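Local coordinates for macrolide export ATP-binding/permease protein macB (PDB 3FTJ) that is the periplasmic region of an ABC transporter that probably drives macrolide efflux as part of the tripartite MacAB-TdeA system, at residues N104-L109 against R136-V141; L89-L94 against N122-T127; N73-G78 against S153-S158; D98-S103 against P159-L164. One frame throughout, in Å; residues are numbered along the deposited sequence.

Interaction 1 (N104-L109 against R136-V141); sequences NQVVVL and RVIGVV
A parallel strand pair in the mixed sheet of the MacB periplasmic core domain joins 104-109 to 136-141. Five backbone hydrogen bonds zip it: Arg-136 N donates to Gln-105 O, Val-107 N to Arg-136 O, Ile-138 N to Val-107 O, Leu-109 N to Gly-139 O and Val-141 N to Leu-109 O, the last at 2.8 Å. On the face of Val-106 and Val-108, Val-106 CG1 lies over one face of the Arg-136 guanidinium, 3.7 Å from NH2; the arginine chain runs alongside the valine and bends at chi3 (55°). Val-106 CG1 also meets Ile-138 CG2 at 3.6 Å. Val-108 CG2 goes to Ile-138 CG1, and Val-108 CG1 meets Val-141 CG1 at 3.8 Å, those two side chains crossing at about a right angle. On the other face Leu-109 CG sits crosswise against Val-137 CG1 (3.8 Å), while Val-137 CG2 touches Val-107 CG1. Apart from the exposed Arg-136, the side chains that pack are buried and apolar. Leu-95 in a loop lies on Val-106 and Val-108, Phe-118 of helix 111-118 packs on Leu-109, and strand 155-159 pairs with 106-110 through Val-108 and Tyr-157.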
loop_
_atom_site.group_PDB
_atom_site.type_symbol
_atom_site.label_atom_id
_atom_site.label_comp_id
_atom_site.label_asym_id
_atom_site.label_seq_id
_atom_site.Cartn_x
_atom_site.Cartn_y
_atom_site.Cartn_z
ATOM N N ASN A 104 -2.615 -16.391 2.914
ATOM C CA ASN A 104 -3.888 -16.658 3.569
ATOM C C ASN A 104 -4.964 -15.702 3.076
ATOM O O ASN A 104 -4.710 -14.506 2.878
ATOM C CB ASN A 104 -3.754 -16.534 5.091
ATOM C CG ASN A 104 -3.109 -17.755 5.732
ATOM O OD1 ASN A 104 -2.673 -17.705 6.881
ATOM N ND2 ASN A 104 -3.043 -18.849 4.993
ATOM N N GLN A 105 -6.169 -16.232 2.885
ATOM C CA GLN A 105 -7.306 -15.409 2.489
ATOM C C GLN A 105 -7.923 -14.780 3.724
ATOM O O GLN A 105 -8.989 -15.186 4.197
ATOM C CB GLN A 105 -8.325 -16.230 1.702
ATOM C CG GLN A 105 -7.804 -16.621 0.328
ATOM C CD GLN A 105 -8.584 -17.761 -0.312
ATOM O OE1 GLN A 105 -8.010 -18.598 -0.996
ATOM N NE2 GLN A 105 -9.892 -17.793 -0.090
ATOM N N VAL A 106 -7.208 -13.808 4.271
ATOM C CA VAL A 106 -7.681 -13.073 5.430
ATOM C C VAL A 106 -7.718 -11.608 5.064
ATOM O O VAL A 106 -6.953 -11.153 4.213
ATOM C CB VAL A 106 -6.760 -13.271 6.665
ATOM C CG1 VAL A 106 -6.808 -14.729 7.151
ATOM C CG2 VAL A 106 -5.335 -12.853 6.344
ATOM N N VAL A 107 -8.605 -10.862 5.703
ATOM C CA VAL A 107 -8.719 -9.458 5.386
ATOM C C VAL A 107 -8.798 -8.605 6.638
ATOM O O VAL A 107 -9.359 -9.017 7.662
ATOM C CB VAL A 107 -9.928 -9.198 4.435
ATOM C CG1 VAL A 107 -11.228 -9.635 5.073
ATOM C CG2 VAL A 107 -9.984 -7.742 4.051
ATOM N N VAL A 108 -8.202 -7.423 6.564
ATOM C CA VAL A 108 -8.332 -6.435 7.623
ATOM C C VAL A 108 -9.226 -5.303 7.117
ATOM O O VAL A 108 -8.978 -4.739 6.055
ATOM C CB VAL A 108 -6.950 -5.896 8.070
ATOM C CG1 VAL A 108 -7.110 -4.730 9.028
ATOM C CG2 VAL A 108 -6.121 -7.018 8.713
ATOM N N LEU A 109 -10.279 -4.983 7.867
ATOM C CA LEU A 109 -11.230 -3.968 7.439
ATOM C C LEU A 109 -10.861 -2.552 7.871
ATOM O O LEU A 109 -10.227 -2.327 8.903
ATOM C CB LEU A 109 -12.637 -4.295 7.934
ATOM C CG LEU A 109 -13.255 -5.605 7.457
ATOM C CD1 LEU A 109 -14.714 -5.650 7.886
ATOM C CD2 LEU A 109 -13.136 -5.733 5.953
ATOM N N ARG A 136 -11.574 -14.320 5.153
ATOM C CA ARG A 136 -12.007 -14.238 6.547
ATOM C C ARG A 136 -11.516 -12.951 7.214
ATOM O O ARG A 136 -10.329 -12.635 7.166
ATOM C CB ARG A 136 -11.522 -15.467 7.325
ATOM C CG ARG A 136 -11.749 -15.383 8.817
ATOM C CD ARG A 136 -11.462 -16.724 9.486
ATOM N NE ARG A 136 -10.119 -17.217 9.184
ATOM C CZ ARG A 136 -9.030 -16.882 9.867
ATOM N NH1 ARG A 136 -9.127 -16.044 10.892
ATOM N NH2 ARG A 136 -7.844 -17.380 9.532
ATOM N N VAL A 137 -12.436 -12.202 7.816
ATOM C CA VAL A 137 -12.102 -10.961 8.505
ATOM C C VAL A 137 -11.353 -11.230 9.816
ATOM O O VAL A 137 -11.874 -11.901 10.711
ATOM C CB VAL A 137 -13.366 -10.133 8.794
ATOM C CG1 VAL A 137 -12.999 -8.830 9.494
ATOM C CG2 VAL A 137 -14.112 -9.849 7.502
ATOM N N ILE A 138 -10.131 -10.717 9.926
ATOM C CA ILE A 138 -9.318 -10.997 11.106
ATOM C C ILE A 138 -9.141 -9.768 12.000
ATOM O O ILE A 138 -8.723 -9.888 13.153
ATOM C CB ILE A 138 -7.916 -11.577 10.737
ATOM C CG1 ILE A 138 -7.124 -10.599 9.861
ATOM C CG2 ILE A 138 -8.042 -12.922 10.047
ATOM C CD1 ILE A 138 -5.632 -10.930 9.781
ATOM N N GLY A 139 -9.473 -8.591 11.479
ATOM C CA GLY A 139 -9.270 -7.373 12.234
ATOM C C GLY A 139 -9.841 -6.133 11.580
ATOM O O GLY A 139 -10.412 -6.194 10.482
ATOM N N VAL A 140 -9.670 -5.003 12.267
ATOM C CA VAL A 140 -10.188 -3.711 11.838
ATOM C C VAL A 140 -9.190 -2.626 12.219
ATOM O O VAL A 140 -8.668 -2.630 13.332
ATOM C CB VAL A 140 -11.525 -3.387 12.543
ATOM C CG1 VAL A 140 -12.077 -2.048 12.068
ATOM C CG2 VAL A 140 -12.531 -4.487 12.299
ATOM N N VAL A 141 -8.923 -1.704 11.298
ATOM C CA VAL A 141 -8.030 -0.582 11.573
ATOM C C VAL A 141 -8.756 0.744 11.373
ATOM O O VAL A 141 -9.816 0.794 10.746
ATOM C CB VAL A 141 -6.790 -0.594 10.656
ATOM C CG1 VAL A 141 -5.869 -1.756 11.004
ATOM C CG2 VAL A 141 -7.207 -0.649 9.189
#

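Interaction 2 (L89-L94 against N122-T127); sequences LKQGRL and NPLGKT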
loop_
_atom_site.group_PDB
_atom_site.type_symbol
_atom_site.label_atom_id
_atom_site.label_comp_id
_atom_site.label_asym_id
_atom_site.label_seq_id
_atom_site.Cartn_x
_atom_site.Cartn_y
_atom_site.Cartn_z
ATOM N N LEU A 89 -4.670 -0.357 14.797
ATOM C CA LEU A 89 -5.489 -1.536 15.061
ATOM C C LEU A 89 -6.565 -1.171 16.082
ATOM O O LEU A 89 -6.258 -0.647 17.150
ATOM C CB LEU A 89 -4.638 -2.701 15.575
ATOM C CG LEU A 89 -5.375 -3.999 15.951
ATOM C CD1 LEU A 89 -6.114 -4.594 14.763
ATOM C CD2 LEU A 89 -4.413 -5.026 16.524
ATOM N N LYS A 90 -7.822 -1.435 15.742
ATOM C CA LYS A 90 -8.943 -1.118 16.616
ATOM C C LYS A 90 -9.564 -2.376 17.199
ATOM O O LYS A 90 -10.222 -2.319 18.236
ATOM C CB LYS A 90 -10.020 -0.335 15.859
ATOM C CG LYS A 90 -9.601 1.069 15.450
ATOM C CD LYS A 90 -9.134 1.872 16.661
ATOM C CE LYS A 90 -8.480 3.182 16.252
ATOM N NZ LYS A 90 -7.846 3.875 17.414
ATOM N N GLN A 91 -9.360 -3.510 16.533
ATOM C CA GLN A 91 -10.017 -4.748 16.938
ATOM C C GLN A 91 -9.448 -5.972 16.205
ATOM O O GLN A 91 -9.047 -5.881 15.046
ATOM C CB GLN A 91 -11.525 -4.629 16.692
ATOM C CG GLN A 91 -12.306 -5.856 17.074
ATOM C CD GLN A 91 -13.761 -5.770 16.671
ATOM O OE1 GLN A 91 -14.201 -4.786 16.069
ATOM N NE2 GLN A 91 -14.523 -6.806 17.002
ATOM N N GLY A 92 -9.411 -7.114 16.884
ATOM C CA GLY A 92 -8.856 -8.326 16.302
ATOM C C GLY A 92 -7.347 -8.265 16.164
ATOM O O GLY A 92 -6.644 -7.927 17.117
ATOM N N ARG A 93 -6.840 -8.598 14.981
ATOM C CA ARG A 93 -5.401 -8.596 14.739
ATOM C C ARG A 93 -5.059 -8.086 13.334
ATOM O O ARG A 93 -5.933 -7.986 12.468
ATOM C CB ARG A 93 -4.827 -9.999 14.924
ATOM C CG ARG A 93 -5.122 -10.947 13.761
ATOM C CD ARG A 93 -4.494 -12.314 13.974
ATOM N NE ARG A 93 -4.783 -13.261 12.894
ATOM C CZ ARG A 93 -4.096 -13.342 11.755
ATOM N NH1 ARG A 93 -3.084 -12.516 11.527
ATOM N NH2 ARG A 93 -4.427 -14.247 10.837
ATOM N N LEU A 94 -3.784 -7.767 13.122
ATOM C CA LEU A 94 -3.277 -7.359 11.816
ATOM C C LEU A 94 -2.645 -8.551 11.101
ATOM O O LEU A 94 -2.524 -9.637 11.679
ATOM C CB LEU A 94 -2.228 -6.251 11.964
ATOM C CG LEU A 94 -2.644 -4.949 12.649
ATOM C CD1 LEU A 94 -1.489 -3.959 12.625
ATOM C CD2 LEU A 94 -3.874 -4.353 11.983
ATOM N N ASN A 122 -20.518 -8.059 15.100
ATOM C CA ASN A 122 -19.122 -8.436 15.257
ATOM C C ASN A 122 -18.559 -8.949 13.936
ATOM O O ASN A 122 -18.998 -9.987 13.444
ATOM C CB ASN A 122 -18.989 -9.536 16.301
ATOM C CG ASN A 122 -17.644 -10.226 16.235
ATOM O OD1 ASN A 122 -16.602 -9.577 16.296
ATOM N ND2 ASN A 122 -17.657 -11.550 16.099
ATOM N N PRO A 123 -17.576 -8.236 13.364
ATOM C CA PRO A 123 -16.990 -8.608 12.071
ATOM C C PRO A 123 -15.973 -9.751 12.163
ATOM O O PRO A 123 -15.783 -10.495 11.192
ATOM C CB PRO A 123 -16.286 -7.319 11.661
ATOM C CG PRO A 123 -15.764 -6.821 12.984
ATOM C CD PRO A 123 -16.983 -6.985 13.872
ATOM N N LEU A 124 -15.330 -9.889 13.319
ATOM C CA LEU A 124 -14.251 -10.856 13.486
ATOM C C LEU A 124 -14.712 -12.281 13.211
ATOM O O LEU A 124 -15.676 -12.764 13.804
ATOM C CB LEU A 124 -13.645 -10.759 14.894
ATOM C CG LEU A 124 -13.047 -9.408 15.311
ATOM C CD1 LEU A 124 -12.230 -9.568 16.584
ATOM C CD2 LEU A 124 -12.178 -8.832 14.204
ATOM N N GLY A 125 -14.020 -12.950 12.301
ATOM C CA GLY A 125 -14.292 -14.344 12.025
ATOM C C GLY A 125 -15.304 -14.535 10.914
ATOM O O GLY A 125 -15.515 -15.646 10.435
ATOM N N LYS A 126 -15.930 -13.449 10.490
ATOM C CA LYS A 126 -16.902 -13.544 9.407
ATOM C C LYS A 126 -16.281 -13.497 8.013
ATOM O O LYS A 126 -15.193 -12.955 7.819
ATOM C CB LYS A 126 -18.004 -12.508 9.582
ATOM C CG LYS A 126 -19.068 -13.016 10.544
ATOM C CD LYS A 126 -19.788 -11.893 11.222
ATOM C CE LYS A 126 -20.563 -12.419 12.406
ATOM N NZ LYS A 126 -21.411 -11.355 12.992
ATOM N N THR A 127 -16.970 -14.100 7.048
ATOM C CA THR A 127 -16.427 -14.235 5.701
ATOM C C THR A 127 -17.012 -13.206 4.753
ATOM O O THR A 127 -18.228 -12.994 4.724
ATOM C CB THR A 127 -16.664 -15.646 5.144
ATOM O OG1 THR A 127 -15.870 -16.587 5.884
ATOM C CG2 THR A 127 -16.284 -15.711 3.682
#
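The backbones stay well apart here, Gly-92 and Leu-124 being the nearest pair at 6.6 Å between CA atoms; 89-94 turns a corner at Gln-91, which with Lys-90 forms a classic beta bulge opposite Val-140, and 122-127 contains a type II turn from Pro-123 to Lys-126. Gln-91 reaches across fully extended, CG anti to its own N (chi1 180°), and lays its aliphatic stem and amide along Leu-124: Gln-91 CG is 3.7 Å from Leu-124 CD1, and Gln-91 NE2 is 3.4 Å from Leu-124 CG. The amide also approaches Asn-122, their planes 34° apart, but Gln-91 NE2 and Asn-122 OD1, 3.5 Å apart, make no hydrogen bond. Pro-123 meets the amide end with its CG and CD, CG standing 4.0 Å from Gln-91 OE1. Leu-124 CD1 then slips on to Gly-92, 3.6 Å from its CA; the glycine, at positive phi (71°), lets the leucine come this close. Lys-126 N closes the turn on Pro-123 O, and Lys-126 NZ reaches back to Asn-122 O, just before it, at 2.8 Å. This is a surface contact of van der Waals character. In the periplasmic core domain both segments bond to strand 133-141: Val-140 to Lys-90 and Gln-91, Val-137 to Gly-125 and Lys-126. Helix 111-118 packs against Pro-123 through Lys-114 and Phe-118.

Interaction 3 (N73-G78 against S153-S158); sequences NLYGIG and SLNLYS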
loop_
_atom_site.group_PDB
_atom_site.type_symbol
_atom_site.label_atom_id
_atom_site.label_comp_id
_atom_site.label_asym_id
_atom_site.label_seq_id
_atom_site.Cartn_x
_atom_site.Cartn_y
_atom_site.Cartn_z
ATOM N N ASN A 73 -12.696 -1.814 -2.555
ATOM C CA ASN A 73 -11.284 -1.875 -2.898
ATOM C C ASN A 73 -10.534 -2.879 -2.055
ATOM O O ASN A 73 -10.409 -2.709 -0.840
ATOM C CB ASN A 73 -10.651 -0.504 -2.718
ATOM C CG ASN A 73 -11.310 0.541 -3.571
ATOM O OD1 ASN A 73 -11.367 0.405 -4.791
ATOM N ND2 ASN A 73 -11.836 1.585 -2.935
ATOM N N LEU A 74 -10.046 -3.931 -2.698
ATOM C CA LEU A 74 -9.170 -4.889 -2.040
ATOM C C LEU A 74 -7.733 -4.518 -2.335
ATOM O O LEU A 74 -7.318 -4.486 -3.492
ATOM C CB LEU A 74 -9.439 -6.311 -2.529
ATOM C CG LEU A 74 -8.616 -7.440 -1.901
ATOM C CD1 LEU A 74 -8.881 -7.568 -0.397
ATOM C CD2 LEU A 74 -8.938 -8.752 -2.613
ATOM N N TYR A 75 -6.985 -4.227 -1.280
ATOM C CA TYR A 75 -5.560 -3.963 -1.384
ATOM C C TYR A 75 -4.791 -5.214 -1.017
ATOM O O TYR A 75 -5.119 -5.892 -0.038
ATOM C CB TYR A 75 -5.163 -2.836 -0.441
ATOM C CG TYR A 75 -5.715 -1.498 -0.835
ATOM C CD1 TYR A 75 -5.050 -0.696 -1.761
ATOM C CD2 TYR A 75 -6.904 -1.031 -0.291
ATOM C CE1 TYR A 75 -5.562 0.533 -2.135
ATOM C CE2 TYR A 75 -7.415 0.200 -0.652
ATOM C CZ TYR A 75 -6.737 0.978 -1.575
ATOM O OH TYR A 75 -7.248 2.205 -1.932
ATOM N N GLY A 76 -3.782 -5.528 -1.824
ATOM C CA GLY A 76 -2.847 -6.588 -1.509
ATOM C C GLY A 76 -1.589 -5.883 -1.080
ATOM O O GLY A 76 -0.889 -5.313 -1.913
ATOM N N ILE A 77 -1.315 -5.891 0.219
ATOM C CA ILE A 77 -0.211 -5.091 0.765
ATOM C C ILE A 77 0.719 -5.894 1.675
ATOM O O ILE A 77 0.439 -7.053 1.997
ATOM C CB ILE A 77 -0.733 -3.822 1.513
ATOM C CG1 ILE A 77 -1.934 -4.146 2.413
ATOM C CG2 ILE A 77 -1.144 -2.753 0.522
ATOM C CD1 ILE A 77 -1.667 -5.152 3.518
ATOM N N GLY A 78 1.833 -5.282 2.074
ATOM C CA GLY A 78 2.777 -5.938 2.962
ATOM C C GLY A 78 2.428 -5.845 4.441
ATOM O O GLY A 78 1.641 -4.993 4.857
ATOM N N SER A 153 -14.362 4.477 2.155
ATOM C CA SER A 153 -15.076 4.054 0.954
ATOM C C SER A 153 -14.809 2.595 0.609
ATOM O O SER A 153 -14.425 2.270 -0.512
ATOM C CB SER A 153 -14.722 4.954 -0.227
ATOM O OG SER A 153 -15.454 6.168 -0.166
ATOM N N LEU A 154 -15.038 1.723 1.583
ATOM C CA LEU A 154 -14.863 0.278 1.428
ATOM C C LEU A 154 -13.452 -0.150 1.080
ATOM O O LEU A 154 -13.167 -0.569 -0.047
ATOM C CB LEU A 154 -15.859 -0.309 0.441
ATOM C CG LEU A 154 -17.034 -0.947 1.172
ATOM C CD1 LEU A 154 -17.786 0.114 1.951
ATOM C CD2 LEU A 154 -17.949 -1.648 0.185
ATOM N N ASN A 155 -12.578 -0.051 2.071
ATOM C CA ASN A 155 -11.216 -0.513 1.931
ATOM C C ASN A 155 -11.032 -1.822 2.679
ATOM O O ASN A 155 -11.380 -1.927 3.858
ATOM C CB ASN A 155 -10.249 0.550 2.448
ATOM C CG ASN A 155 -10.387 1.871 1.701
ATOM O OD1 ASN A 155 -10.269 1.917 0.479
ATOM N ND2 ASN A 155 -10.644 2.945 2.434
ATOM N N LEU A 156 -10.514 -2.829 1.977
ATOM C CA LEU A 156 -10.115 -4.084 2.607
ATOM C C LEU A 156 -8.626 -4.328 2.360
ATOM O O LEU A 156 -8.130 -4.080 1.263
ATOM C CB LEU A 156 -10.921 -5.266 2.065
ATOM C CG LEU A 156 -12.442 -5.187 1.889
ATOM C CD1 LEU A 156 -13.025 -6.560 2.178
ATOM C CD2 LEU A 156 -13.095 -4.168 2.782
ATOM N N TYR A 157 -7.924 -4.828 3.375
ATOM C CA TYR A 157 -6.486 -5.058 3.270
ATOM C C TYR A 157 -6.122 -6.519 3.466
ATOM O O TYR A 157 -6.470 -7.126 4.475
ATOM C CB TYR A 157 -5.736 -4.200 4.289
ATOM C CG TYR A 157 -6.093 -2.735 4.204
ATOM C CD1 TYR A 157 -5.549 -1.927 3.221
ATOM C CD2 TYR A 157 -6.982 -2.166 5.098
ATOM C CE1 TYR A 157 -5.868 -0.588 3.132
ATOM C CE2 TYR A 157 -7.313 -0.825 5.017
ATOM C CZ TYR A 157 -6.749 -0.042 4.031
ATOM O OH TYR A 157 -7.067 1.289 3.945
ATOM N N SER A 158 -5.399 -7.066 2.498
ATOM C CA SER A 158 -5.073 -8.483 2.459
ATOM C C SER A 158 -3.602 -8.602 2.074
ATOM O O SER A 158 -3.024 -7.642 1.566
ATOM C CB SER A 158 -5.977 -9.164 1.426
ATOM O OG SER A 158 -5.965 -10.568 1.536
#
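Two neighbouring parallel strands meet here, 73-77 and 155-158, in the mixed sheet of the periplasmic core domain, about 8 Å from the centre of the chain, centre to centre. Asn-73, Leu-74, Tyr-75 and Gly-76 stand beside Asn-155, Leu-156, Tyr-157 and Ser-158 in exact register, and the short strand segments cross at -27°. Asn-73 N binds Leu-154 O, Leu-156 N binds Asn-73 O, Tyr-75 N binds Leu-156 O, Ser-158 N binds Tyr-75 O and Ile-77 N binds Ser-158 O, all five at 2.8 Å. One face carries the asparagines and tyrosines. The two tyrosine rings lie side by side, their planes 20° apart but slid so far that they barely overlap; Tyr-75 CD2 touches Tyr-157 CE1 at 3.6 Å, and Tyr-81 meets the Tyr-157 ring in turn. Asn-73 and Asn-155 run alongside each other, Asn-73 ND2 3.8 Å from Asn-155 OD1, too long to count as a hydrogen bond, while Asn-155 ND2 hydrogen-bonds Asp-110 OD1. On the opposite face of the sheet, Leu-74, with CG anti to its N (chi1 -179°), extends CD1 to Ser-158 CB (3.8 Å) and to Leu-156 CB, under cover of Val-163 and Ile-167 of helix 160-168. Ser-158 OG bonds to Val-106 O in the next strand. At the edge of the Tyr-75 ring, in its plane, Asn-155 OD1 lies 3.5 Å from CE2.

Interaction 4 (D98-S103 against P159-L164); sequences DDVDQS and PYSTVL
Val-100 and Pro-159 pass flank to flank, pointing opposite ways, where two helix ends meet in the periplasmic core domain: helix 97-102 finishes in a Schellman motif at Ser-103, and Pro-159 occupies the N-cap position just before helix 160-168. The axes of the short helical segments come within 8.1 Å at 27°. Val-100 CG2 meets Pro-159 CB at 4.1 Å, while its CG1, anti to the backbone N (chi1 170°), reaches obliquely to the phenol end of Tyr-160, 3.8 Å from CE2. On the proline's far end, CG packs against Asp-99 CB; that aspartate turns its carboxylate to Arg-93 in a salt bridge and to Thr-96 N. Ser-103 sets its OG 3.5 Å from Ser-161 CB and bonds to Asn-165 ND2, with Ser-103 O taken by Lys-166 NZ. Thr-162 OG1 comes close to the Ser-103 backbone but spends its bond on Asn-104 O. Between these, the Ser-161 hydroxyl, swung between its N and carbonyl carbon (chi1 51°), points into the first helix's last turn. Val-100 O accepts twice, from Ser-103 N within the closing turn and, in the carbonyl plane on a lone pair, from Ser-161 OG at 2.6 Å.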
loop_
_atom_site.group_PDB
_atom_site.type_symbol
_atom_site.label_atom_id
_atom_site.label_comp_id
_atom_site.label_asym_id
_atom_site.label_seq_id
_atom_site.Cartn_x
_atom_site.Cartn_y
_atom_site.Cartn_z
ATOM N N ASP A 98 3.283 -14.805 8.591
ATOM C CA ASP A 98 2.726 -16.100 8.228
ATOM C C ASP A 98 1.571 -15.963 7.230
ATOM O O ASP A 98 1.403 -16.799 6.348
ATOM C CB ASP A 98 2.263 -16.855 9.472
ATOM C CG ASP A 98 1.522 -18.128 9.133
ATOM O OD1 ASP A 98 0.268 -18.113 9.145
ATOM O OD2 ASP A 98 2.193 -19.143 8.836
ATOM N N ASP A 99 0.764 -14.921 7.386
ATOM C CA ASP A 99 -0.324 -14.666 6.437
ATOM C C ASP A 99 0.275 -14.424 5.056
ATOM O O ASP A 99 -0.161 -14.995 4.059
ATOM C CB ASP A 99 -1.148 -13.456 6.859
ATOM C CG ASP A 99 -1.947 -13.695 8.123
ATOM O OD1 ASP A 99 -2.588 -14.761 8.251
ATOM O OD2 ASP A 99 -1.962 -12.796 8.986
ATOM N N VAL A 100 1.299 -13.583 5.013
ATOM C CA VAL A 100 1.987 -13.283 3.764
ATOM C C VAL A 100 2.622 -14.529 3.152
ATOM O O VAL A 100 2.397 -14.831 1.981
ATOM C CB VAL A 100 3.051 -12.211 3.983
ATOM C CG1 VAL A 100 3.928 -12.062 2.744
ATOM C CG2 VAL A 100 2.389 -10.886 4.378
ATOM N N ASP A 101 3.411 -15.252 3.949
ATOM C CA ASP A 101 4.101 -16.456 3.487
ATOM C C ASP A 101 3.157 -17.548 2.970
ATOM O O ASP A 101 3.475 -18.247 2.006
ATOM C CB ASP A 101 4.971 -17.032 4.608
ATOM C CG ASP A 101 6.300 -16.306 4.759
ATOM O OD1 ASP A 101 6.884 -15.899 3.734
ATOM O OD2 ASP A 101 6.764 -16.149 5.906
ATOM N N GLN A 102 2.010 -17.705 3.622
ATOM C CA GLN A 102 1.068 -18.763 3.266
ATOM C C GLN A 102 -0.059 -18.250 2.358
ATOM O O GLN A 102 -0.979 -18.987 2.025
ATOM C CB GLN A 102 0.475 -19.400 4.527
ATOM C CG GLN A 102 1.518 -19.982 5.473
ATOM C CD GLN A 102 2.353 -21.065 4.813
ATOM O OE1 GLN A 102 1.834 -22.110 4.420
ATOM N NE2 GLN A 102 3.653 -20.820 4.686
ATOM N N SER A 103 0.019 -16.986 1.955
ATOM C CA SER A 103 -1.009 -16.416 1.090
ATOM C C SER A 103 -2.401 -16.718 1.645
ATOM O O SER A 103 -3.256 -17.242 0.940
ATOM C CB SER A 103 -0.881 -16.977 -0.331
ATOM O OG SER A 103 0.347 -16.574 -0.926
ATOM N N PRO A 159 -2.971 -9.764 2.323
ATOM C CA PRO A 159 -1.549 -9.850 1.965
ATOM C C PRO A 159 -1.347 -9.710 0.466
ATOM O O PRO A 159 -2.136 -10.275 -0.304
ATOM C CB PRO A 159 -1.160 -11.269 2.408
ATOM C CG PRO A 159 -2.164 -11.630 3.466
ATOM C CD PRO A 159 -3.443 -10.979 3.010
ATOM N N TYR A 160 -0.315 -8.974 0.057
ATOM C CA TYR A 160 -0.005 -8.808 -1.364
ATOM C C TYR A 160 0.099 -10.160 -2.064
ATOM O O TYR A 160 -0.283 -10.291 -3.226
ATOM C CB TYR A 160 1.288 -8.002 -1.580
ATOM C CG TYR A 160 2.571 -8.708 -1.146
ATOM C CD1 TYR A 160 3.155 -9.684 -1.938
ATOM C CD2 TYR A 160 3.188 -8.395 0.065
ATOM C CE1 TYR A 160 4.328 -10.345 -1.535
ATOM C CE2 TYR A 160 4.357 -9.040 0.478
ATOM C CZ TYR A 160 4.920 -10.016 -0.330
ATOM O OH TYR A 160 6.079 -10.657 0.062
ATOM N N SER A 161 0.615 -11.161 -1.350
ATOM C CA SER A 161 0.812 -12.493 -1.916
ATOM C C SER A 161 -0.522 -13.162 -2.255
ATOM O O SER A 161 -0.695 -13.721 -3.340
ATOM C CB SER A 161 1.616 -13.363 -0.946
ATOM O OG SER A 161 1.040 -13.326 0.351
ATOM N N THR A 162 -1.459 -13.097 -1.317
ATOM C CA THR A 162 -2.811 -13.616 -1.523
ATOM C C THR A 162 -3.508 -12.961 -2.707
ATOM O O THR A 162 -4.137 -13.632 -3.523
ATOM C CB THR A 162 -3.673 -13.374 -0.284
ATOM O OG1 THR A 162 -2.956 -13.811 0.875
ATOM C CG2 THR A 162 -4.988 -14.141 -0.385
ATOM N N VAL A 163 -3.387 -11.645 -2.804
ATOM C CA VAL A 163 -4.061 -10.900 -3.857
ATOM C C VAL A 163 -3.442 -11.188 -5.224
ATOM O O VAL A 163 -4.150 -11.379 -6.208
ATOM C CB VAL A 163 -4.071 -9.394 -3.545
ATOM C CG1 VAL A 163 -4.591 -8.601 -4.722
ATOM C CG2 VAL A 163 -4.930 -9.149 -2.341
ATOM N N LEU A 164 -2.118 -11.248 -5.273
ATOM C CA LEU A 164 -1.419 -11.543 -6.510
ATOM C C LEU A 164 -1.692 -12.984 -6.924
ATOM O O LEU A 164 -2.011 -13.253 -8.070
ATOM C CB LEU A 164 0.093 -11.327 -6.342
ATOM C CG LEU A 164 0.584 -9.881 -6.230
ATOM C CD1 LEU A 164 2.036 -9.845 -5.802
ATOM C CD2 LEU A 164 0.385 -9.133 -7.556
#

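In the fold
Interactions 1 and 3 share one mixed sheet: strands 106-110 and 155-159 are neighbours, with Val-108 N bonding Tyr-157 O at 2.7 Å, and their centres are about 9 Å apart. Interaction 2 flanks strand 133-141, about 6 Å from interaction 1 between centres, through Val-140 O and Lys-90 N (2.8 Å). In interaction 4, helix 97-102 precedes strand 106-110 and helix 160-168 follows strand 155-159; Thr-162 OG1 bonds Asn-104 O of interaction 1 (2.8 Å), and Ile-77 O of interaction 3 meets Tyr-160 N at 2.8 Å. Interactions 2 and 4, about 18 Å apart between centres, are tied by the Arg-93 to Asp-99 salt bridge. Interactions 2 and 3 do not touch, their nearest atoms about 8 Å apart.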